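Local coordinates for protein probable receptor YhhM (Klebsiella variicola At-22, PDB 3Q6C) that is of unknown function, a probable receptor by name, and a member of the DUF2500 (YhhM-like) family, at residues Lys4-Ser9 with Ser38-Glu42; Tyr35-Phe39 with Tyr57-Ser61. All blocks are in the same frame, centred on the assembly; numbering follows the deposited sequence.

In the fold
Strand 2-15 comes first in the chain and lies in the middle of a five-stranded antiparallel sheet. Interaction 1 joins its early part, Lys4-Ser9, to the end of strand 33-41 and so closes the first long loop, part of which is not modelled. Strand 33-41 then serves twice. After strand 48-52 the chain enters helix 54-59, and interaction 2 brings the end of that helix and the following loop back to Tyr35-Phe39. The two loops follow each other and meet on strand 33-41, where Ser38 and Phe39 belong to both contacts. Interaction 1 is made within the sheet, whereas interaction 2 fastens the helix to it. They touch where Val8 packs on Ser61.

Interaction 1 of 2, residues Lys4-Ser9 with Ser38-Glu42; sequences KRVIVS and SFRPE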
loop_
_atom_site.group_PDB
_atom_site.type_symbol
_atom_site.label_atom_id
_atom_site.label_comp_id
_atom_site.label_asym_id
_atom_site.label_seq_id
_atom_site.Cartn_x
_atom_site.Cartn_y
_atom_site.Cartn_z
ATOM N N LYS A 4 4.892 8.893 5.776
ATOM C CA LYS A 4 4.450 9.906 4.818
ATOM C C LYS A 4 2.929 9.825 4.631
ATOM O O LYS A 4 2.368 8.734 4.598
ATOM C CB LYS A 4 5.147 9.706 3.467
ATOM C CG LYS A 4 4.933 10.845 2.468
ATOM C CD LYS A 4 5.573 10.516 1.125
ATOM C CE LYS A 4 5.400 11.626 0.075
ATOM N NZ LYS A 4 6.256 12.827 0.291
ATOM N N ARG A 5 2.267 10.975 4.521
ATOM C CA ARG A 5 0.821 10.992 4.328
ATOM C C ARG A 5 0.523 10.725 2.861
ATOM O O ARG A 5 0.982 11.454 1.985
ATOM C CB ARG A 5 0.223 12.345 4.727
ATOM C CG ARG A 5 0.604 12.806 6.126
ATOM C CD ARG A 5 -0.355 13.865 6.662
ATOM N NE ARG A 5 -1.642 13.270 7.021
ATOM C CZ ARG A 5 -2.698 13.214 6.216
ATOM N NH1 ARG A 5 -2.630 13.730 4.997
ATOM N NH2 ARG A 5 -3.816 12.625 6.625
ATOM N N VAL A 6 -0.244 9.682 2.581
ATOM C CA VAL A 6 -0.564 9.368 1.196
ATOM C C VAL A 6 -1.990 8.884 1.082
ATOM O O VAL A 6 -2.704 8.754 2.082
ATOM C CB VAL A 6 0.331 8.240 0.638
ATOM C CG1 VAL A 6 1.803 8.553 0.876
ATOM C CG2 VAL A 6 -0.060 6.926 1.279
ATOM N N ILE A 7 -2.396 8.625 -0.155
ATOM C CA ILE A 7 -3.718 8.095 -0.411
ATOM C C ILE A 7 -3.485 6.727 -1.041
ATOM O O ILE A 7 -2.467 6.502 -1.699
ATOM C CB ILE A 7 -4.525 8.992 -1.373
ATOM C CG1 ILE A 7 -5.961 8.482 -1.457
ATOM C CG2 ILE A 7 -3.906 8.988 -2.757
ATOM C CD1 ILE A 7 -6.889 9.370 -2.271
ATOM N N VAL A 8 -4.410 5.805 -0.810
ATOM C CA VAL A 8 -4.291 4.468 -1.377
ATOM C C VAL A 8 -4.683 4.494 -2.854
ATOM O O VAL A 8 -5.848 4.303 -3.209
ATOM C CB VAL A 8 -5.175 3.469 -0.614
ATOM C CG1 VAL A 8 -5.032 2.082 -1.205
ATOM C CG2 VAL A 8 -4.769 3.451 0.854
ATOM N N SER A 9 -3.679 4.759 -3.693
ATOM C CA SER A 9 -3.812 4.842 -5.144
ATOM C C SER A 9 -4.650 3.746 -5.747
ATOM O O SER A 9 -5.733 4.002 -6.271
ATOM C CB SER A 9 -2.435 4.781 -5.811
ATOM O OG SER A 9 -1.832 6.046 -5.898
ATOM N N SER A 38 -0.679 0.471 -4.286
ATOM C CA SER A 38 0.049 1.679 -4.634
ATOM C C SER A 38 -0.379 2.821 -3.740
ATOM O O SER A 38 -1.559 2.987 -3.453
ATOM C CB SER A 38 -0.186 2.061 -6.094
ATOM O OG SER A 38 0.515 1.193 -6.963
ATOM N N PHE A 39 0.598 3.597 -3.290
ATOM C CA PHE A 39 0.333 4.745 -2.444
ATOM C C PHE A 39 0.800 5.998 -3.165
ATOM O O PHE A 39 1.864 6.012 -3.806
ATOM C CB PHE A 39 1.055 4.572 -1.123
ATOM C CG PHE A 39 0.568 3.398 -0.340
ATOM C CD1 PHE A 39 -0.535 3.519 0.502
ATOM C CD2 PHE A 39 1.172 2.148 -0.487
ATOM C CE1 PHE A 39 -1.034 2.409 1.189
ATOM C CE2 PHE A 39 0.682 1.034 0.190
ATOM C CZ PHE A 39 -0.426 1.162 1.032
ATOM N N ARG A 40 -0.006 7.048 -3.077
ATOM C CA ARG A 40 0.326 8.296 -3.739
ATOM C C ARG A 40 0.264 9.473 -2.778
ATOM O O ARG A 40 -0.573 9.515 -1.880
ATOM C CB ARG A 40 -0.633 8.529 -4.907
ATOM C CG ARG A 40 -0.454 9.849 -5.612
ATOM C CD ARG A 40 -1.551 10.043 -6.618
ATOM N NE ARG A 40 -1.498 9.036 -7.667
ATOM C CZ ARG A 40 -2.557 8.648 -8.365
ATOM N NH1 ARG A 40 -3.745 9.186 -8.110
ATOM N NH2 ARG A 40 -2.428 7.739 -9.322
ATOM N N PRO A 41 1.161 10.447 -2.956
ATOM C CA PRO A 41 1.172 11.619 -2.077
ATOM C C PRO A 41 -0.067 12.484 -2.298
ATOM O O PRO A 41 -0.500 12.670 -3.439
ATOM C CB PRO A 41 2.460 12.347 -2.483
ATOM C CG PRO A 41 3.329 11.239 -3.059
ATOM C CD PRO A 41 2.330 10.443 -3.854
ATOM N N GLU A 42 -0.636 13.006 -1.212
ATOM C CA GLU A 42 -1.812 13.865 -1.307
ATOM C C GLU A 42 -1.459 15.117 -2.114
ATOM O O GLU A 42 -1.471 15.109 -3.348
ATOM C CB GLU A 42 -2.303 14.297 0.085
ATOM C CG GLU A 42 -1.605 13.657 1.275
ATOM C CD GLU A 42 -1.068 14.692 2.271
ATOM O OE1 GLU A 42 0.061 15.215 2.071
ATOM O OE2 GLU A 42 -1.785 14.989 3.250
#
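Val6 and Val8 both reach the Phe39 ring with their CG2 methyls. Val6 CG2 meets Phe39 CD1 at 3.5 Å, and the two side chains approach at a slant. Val8 runs alongside Phe39, pointing the same way, with its CG2 3.9 Å from Phe39 CE1. Phe39 CG lies anti to its own carbonyl carbon (chi1 -64°), which places the ring beside both valines. The ring also meets Phe78, and Leu68 touches it from strand 65-71. Ile7 and Arg40 project together from the other face of the sheet, and Ile7 CG2 lies 3.9 Å from Arg40 CB. Their backbones form a hydrogen-bonded antiparallel pair. Ile7 N donates to Arg40 O at 2.7 Å, and Arg40 N returns a bond to Ile7 O at 2.9 Å. Ser9 OG sits over one face of the Arg40 guanidinium, towards its rim. The charged end of Arg40 has its salt bridge with Glu47. At the far end, a salt bridge joins Arg5 and Glu42. It is modelled with Arg5 NH1 implausibly close to Glu42 OE2, and its exact geometry is doubtful. As modelled, the carboxylate lies at the guanidinium edge, with the two planes 54° apart. The Arg5 chain bends at chi3 (73°), and its NH2 is held by Asp81. Lys4 CE rests against Pro41 CG at 3.8 Å. This is an antiparallel pairing of neighbouring strands, 2-15 and 33-41, with Val8 and Phe39 on one face, Val6 against the same ring, and Ile7 beside Arg40 on the other face.

Interaction 2 of 2, residues Tyr35-Phe39 with Tyr57-Ser61; sequences YEASF and YHALS
Tyr35 lays the CD2 side of its ring over one face of Tyr57, offset toward the rim. Its CD2 comes within 3.6 Å of Tyr57 CD1. The side chains cross at about a right angle, an oblique pair with ring planes inclined by 52°. Tyr35 CB covers another part of the same ring, 3.6 Å from Tyr57 CD2. Tyr57 CG is anti to the backbone N (chi1 175°), a setting that carries the ring from the helix to the strand. There the ring edge meets the backbone, with Glu36 O near the ring plane and 3.5 Å from Tyr57 CE2. Lys11 makes a cation-pi contact with Tyr57. His58 completes an aromatic cluster with the two tyrosines. One face of its imidazole lies against Tyr57 CD1. A water bridges the polar ends of the cluster, 2.6 Å from Tyr35 OH and equally far from His58 NE2. It lies at the edge of the imidazole, in its plane. Further along, Leu60 uses a single methyl, CD1, for two apolar contacts. Ala37 CB is 3.6 Å away from Leu60 CD1, and Phe39 CZ is 3.5 Å from that methyl. Leu60 and Phe39 approach from opposite directions. Glu36 points away from the helix and forms a salt bridge with Arg12. The end of helix 54-59 and the loop after it thus pack against strand 33-41, which runs between strands 2-15 and 48-52. Leu52 of strand 48-52 touches both Ala37 and Leu60, and the Leu60 carbonyl accepts a bond from Lys11 of strand 2-15.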
loop_
_atom_site.group_PDB
_atom_site.type_symbol
_atom_site.label_atom_id
_atom_site.label_comp_id
_atom_site.label_asym_id
_atom_site.label_seq_id
_atom_site.Cartn_x
_atom_site.Cartn_y
_atom_site.Cartn_z
ATOM N N TYR A 35 0.070 -9.886 -4.578
ATOM C CA TYR A 35 -0.693 -8.701 -4.226
ATOM C C TYR A 35 0.168 -7.443 -4.215
ATOM O O TYR A 35 1.317 -7.467 -3.776
ATOM C CB TYR A 35 -1.361 -8.892 -2.866
ATOM C CG TYR A 35 -2.183 -10.159 -2.747
ATOM C CD1 TYR A 35 -1.594 -11.368 -2.371
ATOM C CD2 TYR A 35 -3.552 -10.146 -2.986
ATOM C CE1 TYR A 35 -2.356 -12.532 -2.230
ATOM C CE2 TYR A 35 -4.319 -11.301 -2.853
ATOM C CZ TYR A 35 -3.719 -12.486 -2.474
ATOM O OH TYR A 35 -4.492 -13.619 -2.325
ATOM N N GLU A 36 -0.400 -6.346 -4.708
ATOM C CA GLU A 36 0.298 -5.069 -4.775
ATOM C C GLU A 36 -0.630 -3.892 -4.462
ATOM O O GLU A 36 -1.784 -3.854 -4.898
ATOM C CB GLU A 36 0.892 -4.874 -6.170
ATOM C CG GLU A 36 2.097 -5.746 -6.489
ATOM C CD GLU A 36 2.500 -5.699 -7.967
ATOM O OE1 GLU A 36 2.483 -4.607 -8.573
ATOM O OE2 GLU A 36 2.845 -6.759 -8.522
ATOM N N ALA A 37 -0.121 -2.934 -3.698
ATOM C CA ALA A 37 -0.888 -1.749 -3.358
ATOM C C ALA A 37 -0.048 -0.537 -3.702
ATOM O O ALA A 37 1.160 -0.514 -3.462
ATOM C CB ALA A 37 -1.220 -1.744 -1.894
ATOM N N SER A 38 -0.679 0.471 -4.286
ATOM C CA SER A 38 0.049 1.679 -4.634
ATOM C C SER A 38 -0.379 2.821 -3.740
ATOM O O SER A 38 -1.559 2.987 -3.453
ATOM C CB SER A 38 -0.186 2.061 -6.094
ATOM O OG SER A 38 0.515 1.193 -6.963
ATOM N N PHE A 39 0.598 3.597 -3.290
ATOM C CA PHE A 39 0.333 4.745 -2.444
ATOM C C PHE A 39 0.800 5.998 -3.165
ATOM O O PHE A 39 1.864 6.012 -3.806
ATOM C CB PHE A 39 1.055 4.572 -1.123
ATOM C CG PHE A 39 0.568 3.398 -0.340
ATOM C CD1 PHE A 39 -0.535 3.519 0.502
ATOM C CD2 PHE A 39 1.172 2.148 -0.487
ATOM C CE1 PHE A 39 -1.034 2.409 1.189
ATOM C CE2 PHE A 39 0.682 1.034 0.190
ATOM C CZ PHE A 39 -0.426 1.162 1.032
ATOM N N TYR A 57 -3.145 -6.996 2.440
ATOM C CA TYR A 57 -3.776 -6.432 1.254
ATOM C C TYR A 57 -5.277 -6.198 1.434
ATOM O O TYR A 57 -5.785 -5.117 1.131
ATOM C CB TYR A 57 -3.524 -7.363 0.070
ATOM C CG TYR A 57 -4.214 -6.982 -1.218
ATOM C CD1 TYR A 57 -5.468 -7.511 -1.542
ATOM C CD2 TYR A 57 -3.574 -6.167 -2.157
ATOM C CE1 TYR A 57 -6.060 -7.250 -2.779
ATOM C CE2 TYR A 57 -4.155 -5.902 -3.396
ATOM C CZ TYR A 57 -5.391 -6.452 -3.702
ATOM O OH TYR A 57 -5.932 -6.255 -4.951
ATOM N N HIS A 58 -5.992 -7.207 1.922
ATOM C CA HIS A 58 -7.428 -7.056 2.128
ATOM C C HIS A 58 -7.728 -6.057 3.235
ATOM O O HIS A 58 -8.856 -5.613 3.376
ATOM C CB HIS A 58 -8.079 -8.407 2.441
ATOM C CG HIS A 58 -8.026 -9.374 1.298
ATOM N ND1 HIS A 58 -8.503 -9.066 0.041
ATOM C CD2 HIS A 58 -7.510 -10.624 1.208
ATOM C CE1 HIS A 58 -8.278 -10.081 -0.776
ATOM N NE2 HIS A 58 -7.674 -11.039 -0.092
ATOM N N ALA A 59 -6.711 -5.687 4.007
ATOM C CA ALA A 59 -6.891 -4.720 5.093
ATOM C C ALA A 59 -6.960 -3.284 4.572
ATOM O O ALA A 59 -7.522 -2.413 5.230
ATOM C CB ALA A 59 -5.765 -4.841 6.098
ATOM N N LEU A 60 -6.388 -3.049 3.391
ATOM C CA LEU A 60 -6.377 -1.724 2.779
ATOM C C LEU A 60 -7.629 -1.429 1.982
ATOM O O LEU A 60 -8.307 -2.337 1.503
ATOM C CB LEU A 60 -5.187 -1.575 1.838
ATOM C CG LEU A 60 -3.771 -1.585 2.397
ATOM C CD1 LEU A 60 -2.817 -1.317 1.249
ATOM C CD2 LEU A 60 -3.609 -0.530 3.486
ATOM N N SER A 61 -7.917 -0.142 1.824
ATOM C CA SER A 61 -9.081 0.300 1.060
ATOM C C SER A 61 -8.706 1.373 0.048
ATOM O O SER A 61 -8.367 2.494 0.415
ATOM C CB SER A 61 -10.167 0.834 1.990
ATOM O OG SER A 61 -10.779 -0.231 2.688
HETATM O O HOH W 1 -6.740 -13.162 -1.180
#